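Beta-Ala-His dipeptidase (PDB 3DLJ) hydrolyses Xaa-His dipeptides, above all carnosine and anserine, as a secreted homodimeric metallopeptidase that uses two zinc ions per subunit. Local coordinates at residues Q18-H23 against G470-A475; P89-A94 against K170-G175; D275-L280 against L319-S324. All blocks are in the same frame, centred on the assembly; numbering follows the deposited sequence.

Overall arrangement
Interaction 2 (89-94 with 170-175) lies within the central sheet of the zinc-binding domain, beside Asp112 and Glu177, active-site residues by similarity: Gly175 comes within about 4 Å of Asp112, and the side chain of Glu174 is about 3 Å from that of Glu177 and about 8 Å from a zinc ion. Interaction 1 (18-23 with 470-475) pairs helices near the two chain ends, its centre about 23 Å from that of interaction 2. Interaction 3 (275-280 with 319-324) sits about 35 Å from interaction 2, centre to centre, across the middle of the chain, beside the second sheet. Along the sequence, interactions 2 and 3 follow in series inside the loop closed by interaction 1.

Interaction 1 of 3, residues Q18-H23 against G470-A475; sequences QYIDLH and GTKLFA
Ile20 carries CG1 beside its backbone N (chi1 -66°), toward helix 464-482, and the near-anti chi2 takes CD1 on to it, while Lys472, extended beyond CG, returns its ammonium group to Asp21. The two helices, 13-22 near the N-terminus and 464-482 near the C-terminus, form an antiparallel pair, with segment axes 10.1 Å apart at an angle of 158°. Ile20 CD1 lies 3.7 Å from Thr471 CG2, 3.9 Å from Lys472 CG and 4.3 Å from Ala475 CB, so this one methyl touches Thr471 and Ala475, residues one turn apart on the partner helix. The Ile20 and Lys472 side chains run alongside in opposite senses. Phe27, on helix 24-35, packs on both Ile20 and Thr471, whereas the Thr471 hydroxyl is turned back to Tyr467 O. At the border of this patch Lys472 crosses Asp21 at about a right angle and forms a salt bridge. The same NZ also pairs with Glu469, so two carboxylates share one ammonium group, which probably helps keep it protonated. Lys472 NZ meets Asp21 OD1 at 2.9 Å on the syn side, 31° out of the carboxylate plane, and adds a weak 3.3 Å bond to OD2.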
# COMPACT_ATOMS: atom_id res chain seq x y z
N GLN A 18 12.63 -21.19 17.78
CA GLN A 18 12.32 -22.62 17.70
C GLN A 18 10.82 -22.83 17.53
O GLN A 18 10.41 -23.59 16.67
CB GLN A 18 12.78 -23.39 18.95
CG GLN A 18 14.27 -23.41 19.25
CD GLN A 18 14.61 -24.00 20.66
OE1 GLN A 18 13.83 -24.80 21.24
NE2 GLN A 18 15.76 -23.60 21.20
N TYR A 19 10.02 -22.17 18.37
CA TYR A 19 8.53 -22.22 18.31
C TYR A 19 8.01 -21.86 16.92
O TYR A 19 7.24 -22.60 16.31
CB TYR A 19 7.90 -21.32 19.40
CG TYR A 19 6.39 -21.41 19.51
CD1 TYR A 19 5.77 -22.21 20.48
CD2 TYR A 19 5.58 -20.69 18.63
CE1 TYR A 19 4.36 -22.29 20.57
CE2 TYR A 19 4.21 -20.77 18.70
CZ TYR A 19 3.59 -21.56 19.66
OH TYR A 19 2.21 -21.59 19.66
N ILE A 20 8.46 -20.72 16.41
CA ILE A 20 8.07 -20.24 15.07
C ILE A 20 8.39 -21.28 13.97
O ILE A 20 7.54 -21.56 13.14
CB ILE A 20 8.66 -18.81 14.78
CG1 ILE A 20 8.04 -17.76 15.71
CG2 ILE A 20 8.41 -18.42 13.34
CD1 ILE A 20 8.90 -16.44 15.95
N ASP A 21 9.59 -21.89 14.00
CA ASP A 21 9.94 -22.96 13.04
C ASP A 21 9.09 -24.20 13.17
O ASP A 21 8.70 -24.77 12.15
CB ASP A 21 11.41 -23.37 13.13
CG ASP A 21 12.36 -22.35 12.50
OD1 ASP A 21 12.01 -21.62 11.53
OD2 ASP A 21 13.49 -22.30 13.01
N LEU A 22 8.81 -24.65 14.40
CA LEU A 22 7.88 -25.77 14.64
C LEU A 22 6.41 -25.49 14.29
O LEU A 22 5.68 -26.41 13.91
CB LEU A 22 7.94 -26.25 16.09
CG LEU A 22 9.23 -26.95 16.57
CD1 LEU A 22 9.34 -26.98 18.11
CD2 LEU A 22 9.33 -28.37 15.96
N HIS A 23 5.94 -24.24 14.44
CA HIS A 23 4.51 -23.95 14.20
C HIS A 23 4.25 -23.30 12.86
O HIS A 23 3.15 -22.81 12.62
CB HIS A 23 3.92 -23.11 15.33
CG HIS A 23 3.82 -23.87 16.61
ND1 HIS A 23 4.92 -24.11 17.42
CD2 HIS A 23 2.78 -24.51 17.19
CE1 HIS A 23 4.54 -24.85 18.45
NE2 HIS A 23 3.25 -25.10 18.34
N GLY A 470 9.98 -13.31 8.86
CA GLY A 470 9.44 -12.03 9.26
C GLY A 470 8.76 -12.07 10.61
O GLY A 470 8.77 -11.08 11.33
N THR A 471 8.14 -13.20 10.95
CA THR A 471 7.65 -13.47 12.29
C THR A 471 8.77 -13.39 13.33
O THR A 471 8.59 -12.79 14.41
CB THR A 471 6.91 -14.85 12.35
OG1 THR A 471 5.93 -14.94 11.29
CG2 THR A 471 6.25 -15.07 13.71
N LYS A 472 9.93 -13.98 13.02
CA LYS A 472 11.12 -13.88 13.86
C LYS A 472 11.68 -12.47 13.99
O LYS A 472 12.14 -12.07 15.08
CB LYS A 472 12.22 -14.79 13.32
CG LYS A 472 11.90 -16.24 13.50
CD LYS A 472 12.56 -17.04 12.41
CE LYS A 472 12.40 -18.50 12.64
NZ LYS A 472 13.52 -19.17 11.97
N LEU A 473 11.63 -11.72 12.89
CA LEU A 473 12.05 -10.33 12.85
C LEU A 473 11.23 -9.52 13.86
O LEU A 473 11.79 -8.74 14.65
CB LEU A 473 11.87 -9.74 11.45
CG LEU A 473 12.15 -8.24 11.27
CD1 LEU A 473 13.58 -8.00 11.60
CD2 LEU A 473 11.88 -7.79 9.86
N PHE A 474 9.92 -9.70 13.82
CA PHE A 474 9.06 -9.02 14.77
C PHE A 474 9.36 -9.43 16.22
O PHE A 474 9.36 -8.59 17.13
CB PHE A 474 7.57 -9.23 14.39
CG PHE A 474 7.12 -8.47 13.16
CD1 PHE A 474 7.71 -7.25 12.80
CD2 PHE A 474 6.07 -8.96 12.37
CE1 PHE A 474 7.27 -6.53 11.66
CE2 PHE A 474 5.60 -8.25 11.21
CZ PHE A 474 6.20 -7.04 10.87
N ALA A 475 9.59 -10.72 16.45
CA ALA A 475 10.01 -11.22 17.79
C ALA A 475 11.29 -10.52 18.33
O ALA A 475 11.30 -9.98 19.46
CB ALA A 475 10.18 -12.74 17.76

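Interaction 2 of 3, residues P89-A94 against K170-G175; sequences PPVILA and KFIIEG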
# COMPACT_ATOMS: atom_id res chain seq x y z
N PRO A 89 -16.72 -1.31 8.30
CA PRO A 89 -16.20 -2.29 9.27
C PRO A 89 -15.58 -1.65 10.50
O PRO A 89 -14.93 -0.60 10.38
CB PRO A 89 -15.13 -3.04 8.46
CG PRO A 89 -14.79 -2.14 7.35
CD PRO A 89 -16.10 -1.52 6.98
N PRO A 90 -15.75 -2.28 11.68
CA PRO A 90 -15.21 -1.72 12.91
C PRO A 90 -13.70 -1.62 12.86
O PRO A 90 -13.05 -2.33 12.08
CB PRO A 90 -15.66 -2.70 14.01
CG PRO A 90 -15.93 -3.98 13.31
CD PRO A 90 -16.46 -3.55 11.94
N VAL A 91 -13.15 -0.71 13.65
CA VAL A 91 -11.72 -0.63 13.79
C VAL A 91 -11.39 -1.36 15.10
O VAL A 91 -12.02 -1.13 16.13
CB VAL A 91 -11.20 0.82 13.78
CG1 VAL A 91 -9.76 0.86 14.26
CG2 VAL A 91 -11.30 1.42 12.36
N ILE A 92 -10.42 -2.28 15.03
CA ILE A 92 -9.94 -2.90 16.24
C ILE A 92 -8.94 -1.98 16.90
O ILE A 92 -7.98 -1.54 16.26
CB ILE A 92 -9.32 -4.28 15.98
CG1 ILE A 92 -10.42 -5.25 15.55
CG2 ILE A 92 -8.55 -4.78 17.24
CD1 ILE A 92 -9.89 -6.57 15.07
N LEU A 93 -9.20 -1.67 18.17
CA LEU A 93 -8.25 -0.98 19.03
C LEU A 93 -7.94 -1.87 20.22
O LEU A 93 -8.74 -1.95 21.16
CB LEU A 93 -8.83 0.35 19.51
CG LEU A 93 -9.02 1.49 18.50
CD1 LEU A 93 -9.53 2.71 19.25
CD2 LEU A 93 -7.73 1.82 17.79
N ALA A 94 -6.77 -2.53 20.17
CA ALA A 94 -6.41 -3.57 21.15
C ALA A 94 -5.12 -3.27 21.91
O ALA A 94 -4.18 -2.72 21.34
CB ALA A 94 -6.31 -4.92 20.45
N LYS A 170 0.22 -2.46 21.47
CA LYS A 170 -1.06 -1.99 21.03
C LYS A 170 -1.26 -2.34 19.54
O LYS A 170 -0.30 -2.42 18.76
CB LYS A 170 -1.22 -0.49 21.32
CG LYS A 170 -1.43 -0.19 22.81
CD LYS A 170 -1.84 1.25 23.12
CE LYS A 170 -2.49 1.32 24.50
NZ LYS A 170 -2.49 2.68 25.16
N PHE A 171 -2.52 -2.60 19.18
CA PHE A 171 -2.87 -2.89 17.79
C PHE A 171 -3.96 -1.93 17.37
O PHE A 171 -4.96 -1.77 18.10
CB PHE A 171 -3.39 -4.33 17.61
CG PHE A 171 -2.57 -5.40 18.32
CD1 PHE A 171 -2.68 -5.58 19.71
CD2 PHE A 171 -1.78 -6.28 17.60
CE1 PHE A 171 -1.98 -6.58 20.36
CE2 PHE A 171 -1.07 -7.29 18.23
CZ PHE A 171 -1.16 -7.44 19.62
N ILE A 172 -3.77 -1.29 16.23
CA ILE A 172 -4.88 -0.60 15.53
C ILE A 172 -5.07 -1.21 14.12
O ILE A 172 -4.23 -1.02 13.24
CB ILE A 172 -4.71 0.95 15.48
CG1 ILE A 172 -5.86 1.61 14.71
CG2 ILE A 172 -3.33 1.38 14.89
CD1 ILE A 172 -5.78 3.12 14.68
N ILE A 173 -6.14 -1.98 13.94
CA ILE A 173 -6.38 -2.68 12.68
C ILE A 173 -7.72 -2.26 12.08
O ILE A 173 -8.77 -2.38 12.73
CB ILE A 173 -6.35 -4.24 12.82
CG1 ILE A 173 -5.18 -4.76 13.70
CG2 ILE A 173 -6.41 -4.91 11.47
CD1 ILE A 173 -3.76 -4.56 13.18
N GLU A 174 -7.67 -1.78 10.84
CA GLU A 174 -8.87 -1.31 10.15
C GLU A 174 -9.25 -2.23 8.99
O GLU A 174 -8.48 -3.13 8.60
CB GLU A 174 -8.68 0.12 9.63
CG GLU A 174 -7.65 0.28 8.51
CD GLU A 174 -7.88 1.54 7.67
OE1 GLU A 174 -9.03 2.01 7.60
OE2 GLU A 174 -6.91 2.04 7.06
N GLY A 175 -10.45 -1.99 8.46
CA GLY A 175 -10.95 -2.74 7.33
C GLY A 175 -11.29 -1.90 6.10
O GLY A 175 -12.09 -2.35 5.27
O HOH W 1 -12.43 -0.02 9.31
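Leu93 and Ile172 run alongside each other in the same direction from the sheet, with Leu93 CD2 3.6 Å from Ile172 CG1. That CG1 stands anti to its backbone N (chi1 179°), where Val91, on the same face of the sheet, brings its own CG1 obliquely to 4.0 Å. Val91 turns its other methyl, CG2, alongside Glu174 CB, also at 4.0 Å. Helix 184-191 packs on Val91, Leu93 and Glu174. On the opposite face Ile92 pairs with Ile173 and Ala94 with Phe171, Ala94 CB lying 3.8 Å from Phe171 CD1; Ile92 packs on helix 46-65. The segments are thus neighbouring antiparallel strands of a sheet with helices on both faces, the alpha/beta core of the M20 zinc-binding domain. Both pairs are hydrogen-bonded, Phe171 N reaching Ala94 O at 2.7 Å; that oxygen also lies at the edge of the Phe171 ring. On the Pro89 side of Val91 the regular pairing ends, and a water bridges the backbones, donating to Pro89 O at 2.8 Å and accepting from Gly175 N at 2.9 Å. The Glu174 carboxylate leads away, OE2 hydrogen-bonded to Tyr108 and Ser181, and lies beside Glu177, the proton acceptor by similarity.

Interaction 3 of 3, residues D275-L280 against L319-S324; sequences DEVVPL and LWRYPS
Arg321 grips the carbonyl oxygen of Val278 with the end of its guanidinium group: NH2 donates at 2.7 Å with an N-H...O angle of 154°, and NH1 adds a weak bond at 3.3 Å to the same Val278 O. The stronger donor stands well above the carbonyl plane, 48° out of it. A water joins the same pair, donating to Val278 O at 3.0 Å and accepting from Arg321 NH1 at 3.2 Å. The contact ties the loop before helix 282-289 to the turn that leads from helix 312-320 into strand 324-331 of the second sheet, probably the lid domain found in M20 peptidases. Arg321 is the first residue past that helix. Its CG sits between backbone N and carbonyl carbon (chi1 66°), and further bends at chi2 and chi3 fold the chain back to the loop. Glu284, at the start of helix 282-289, forms a salt bridge with NE, so NE is held from that helix and NH2 from the loop, which should limit rotation of the group. Apolar contacts flank this polar centre. Leu280 crosses the arginine at about a right angle, with CB over one guanidinium face, 4.1 Å from Arg321 NH2. Its CD2 also reaches Tyr322 OH, at 3.6 Å, while the face of the Tyr322 ring lies against Arg321 CD. Val277 spreads its two methyls over separate partners: CG1 lies 3.7 Å from Arg321 NH1, and CG2 is 3.9 Å from Pro323 CD.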
# COMPACT_ATOMS: atom_id res chain seq x y z
N ASP A 275 9.26 22.31 -11.53
CA ASP A 275 9.67 23.55 -10.90
C ASP A 275 10.19 23.39 -9.49
O ASP A 275 11.24 23.96 -9.15
CB ASP A 275 8.52 24.54 -10.91
CG ASP A 275 8.23 25.09 -12.29
OD1 ASP A 275 8.98 24.79 -13.27
OD2 ASP A 275 7.24 25.83 -12.38
N GLU A 276 9.48 22.62 -8.68
CA GLU A 276 9.73 22.53 -7.25
C GLU A 276 10.37 21.22 -6.76
O GLU A 276 10.52 21.03 -5.55
CB GLU A 276 8.46 22.87 -6.45
CG GLU A 276 7.93 24.29 -6.70
CD GLU A 276 6.92 24.73 -5.64
OE1 GLU A 276 7.36 25.22 -4.56
OE2 GLU A 276 5.69 24.59 -5.89
N VAL A 277 10.74 20.32 -7.68
CA VAL A 277 11.48 19.10 -7.30
C VAL A 277 12.83 19.50 -6.71
O VAL A 277 13.52 20.33 -7.30
CB VAL A 277 11.69 18.12 -8.51
CG1 VAL A 277 12.38 16.82 -8.04
CG2 VAL A 277 10.37 17.82 -9.24
N VAL A 278 13.21 18.95 -5.56
CA VAL A 278 14.51 19.36 -4.99
C VAL A 278 15.67 19.00 -5.92
O VAL A 278 15.65 17.92 -6.54
CB VAL A 278 14.81 18.84 -3.55
CG1 VAL A 278 13.83 19.43 -2.56
CG2 VAL A 278 14.83 17.35 -3.48
N PRO A 279 16.67 19.90 -6.03
CA PRO A 279 17.82 19.63 -6.89
C PRO A 279 18.60 18.41 -6.41
O PRO A 279 18.81 18.25 -5.21
CB PRO A 279 18.70 20.89 -6.74
CG PRO A 279 17.80 21.94 -6.21
CD PRO A 279 16.80 21.21 -5.35
N LEU A 280 18.98 17.54 -7.35
CA LEU A 280 19.89 16.44 -7.06
C LEU A 280 21.26 16.98 -6.67
O LEU A 280 21.81 17.85 -7.38
CB LEU A 280 20.00 15.52 -8.28
CG LEU A 280 20.78 14.22 -8.10
CD1 LEU A 280 20.30 13.43 -6.89
CD2 LEU A 280 20.71 13.38 -9.37
N LEU A 319 12.09 6.06 -9.11
CA LEU A 319 11.15 5.46 -8.19
C LEU A 319 10.92 6.27 -6.91
O LEU A 319 9.79 6.33 -6.39
CB LEU A 319 11.68 4.07 -7.78
CG LEU A 319 11.62 2.91 -8.77
CD1 LEU A 319 11.97 1.59 -8.06
CD2 LEU A 319 10.20 2.83 -9.41
N TRP A 320 11.98 6.89 -6.40
CA TRP A 320 11.93 7.45 -5.05
C TRP A 320 11.87 8.97 -4.95
O TRP A 320 11.27 9.50 -4.02
CB TRP A 320 13.11 6.95 -4.22
CG TRP A 320 13.19 5.46 -4.02
CD1 TRP A 320 12.21 4.52 -4.28
CD2 TRP A 320 14.29 4.75 -3.48
NE1 TRP A 320 12.65 3.28 -3.95
CE2 TRP A 320 13.93 3.38 -3.46
CE3 TRP A 320 15.57 5.13 -3.00
CZ2 TRP A 320 14.80 2.39 -2.98
CZ3 TRP A 320 16.43 4.15 -2.53
CH2 TRP A 320 16.04 2.79 -2.53
N ARG A 321 12.51 9.65 -5.88
CA ARG A 321 12.77 11.09 -5.71
C ARG A 321 12.50 11.95 -6.95
O ARG A 321 12.70 13.17 -6.94
CB ARG A 321 14.17 11.32 -5.11
CG ARG A 321 15.36 10.93 -6.00
CD ARG A 321 15.76 12.08 -6.95
NE ARG A 321 16.26 13.26 -6.23
CZ ARG A 321 16.13 14.52 -6.65
NH1 ARG A 321 15.49 14.81 -7.77
NH2 ARG A 321 16.63 15.51 -5.93
N TYR A 322 12.05 11.31 -8.02
CA TYR A 322 11.50 12.02 -9.17
C TYR A 322 9.99 11.73 -9.29
O TYR A 322 9.54 10.64 -8.94
CB TYR A 322 12.22 11.64 -10.46
CG TYR A 322 13.64 12.16 -10.60
CD1 TYR A 322 14.72 11.28 -10.60
CD2 TYR A 322 13.90 13.52 -10.76
CE1 TYR A 322 16.01 11.72 -10.76
CE2 TYR A 322 15.19 13.97 -10.92
CZ TYR A 322 16.25 13.06 -10.90
OH TYR A 322 17.57 13.48 -11.06
N PRO A 323 9.20 12.71 -9.77
CA PRO A 323 7.78 12.45 -9.97
C PRO A 323 7.57 11.47 -11.14
O PRO A 323 8.46 11.31 -11.97
CB PRO A 323 7.21 13.84 -10.29
CG PRO A 323 8.33 14.56 -10.88
CD PRO A 323 9.56 14.09 -10.17
N SER A 324 6.42 10.82 -11.19
CA SER A 324 6.15 9.89 -12.26
C SER A 324 4.68 10.00 -12.62
O SER A 324 3.85 10.35 -11.76
CB SER A 324 6.52 8.46 -11.84
OG SER A 324 5.59 7.94 -10.91
O HOH W 2 15.92 17.45 -9.52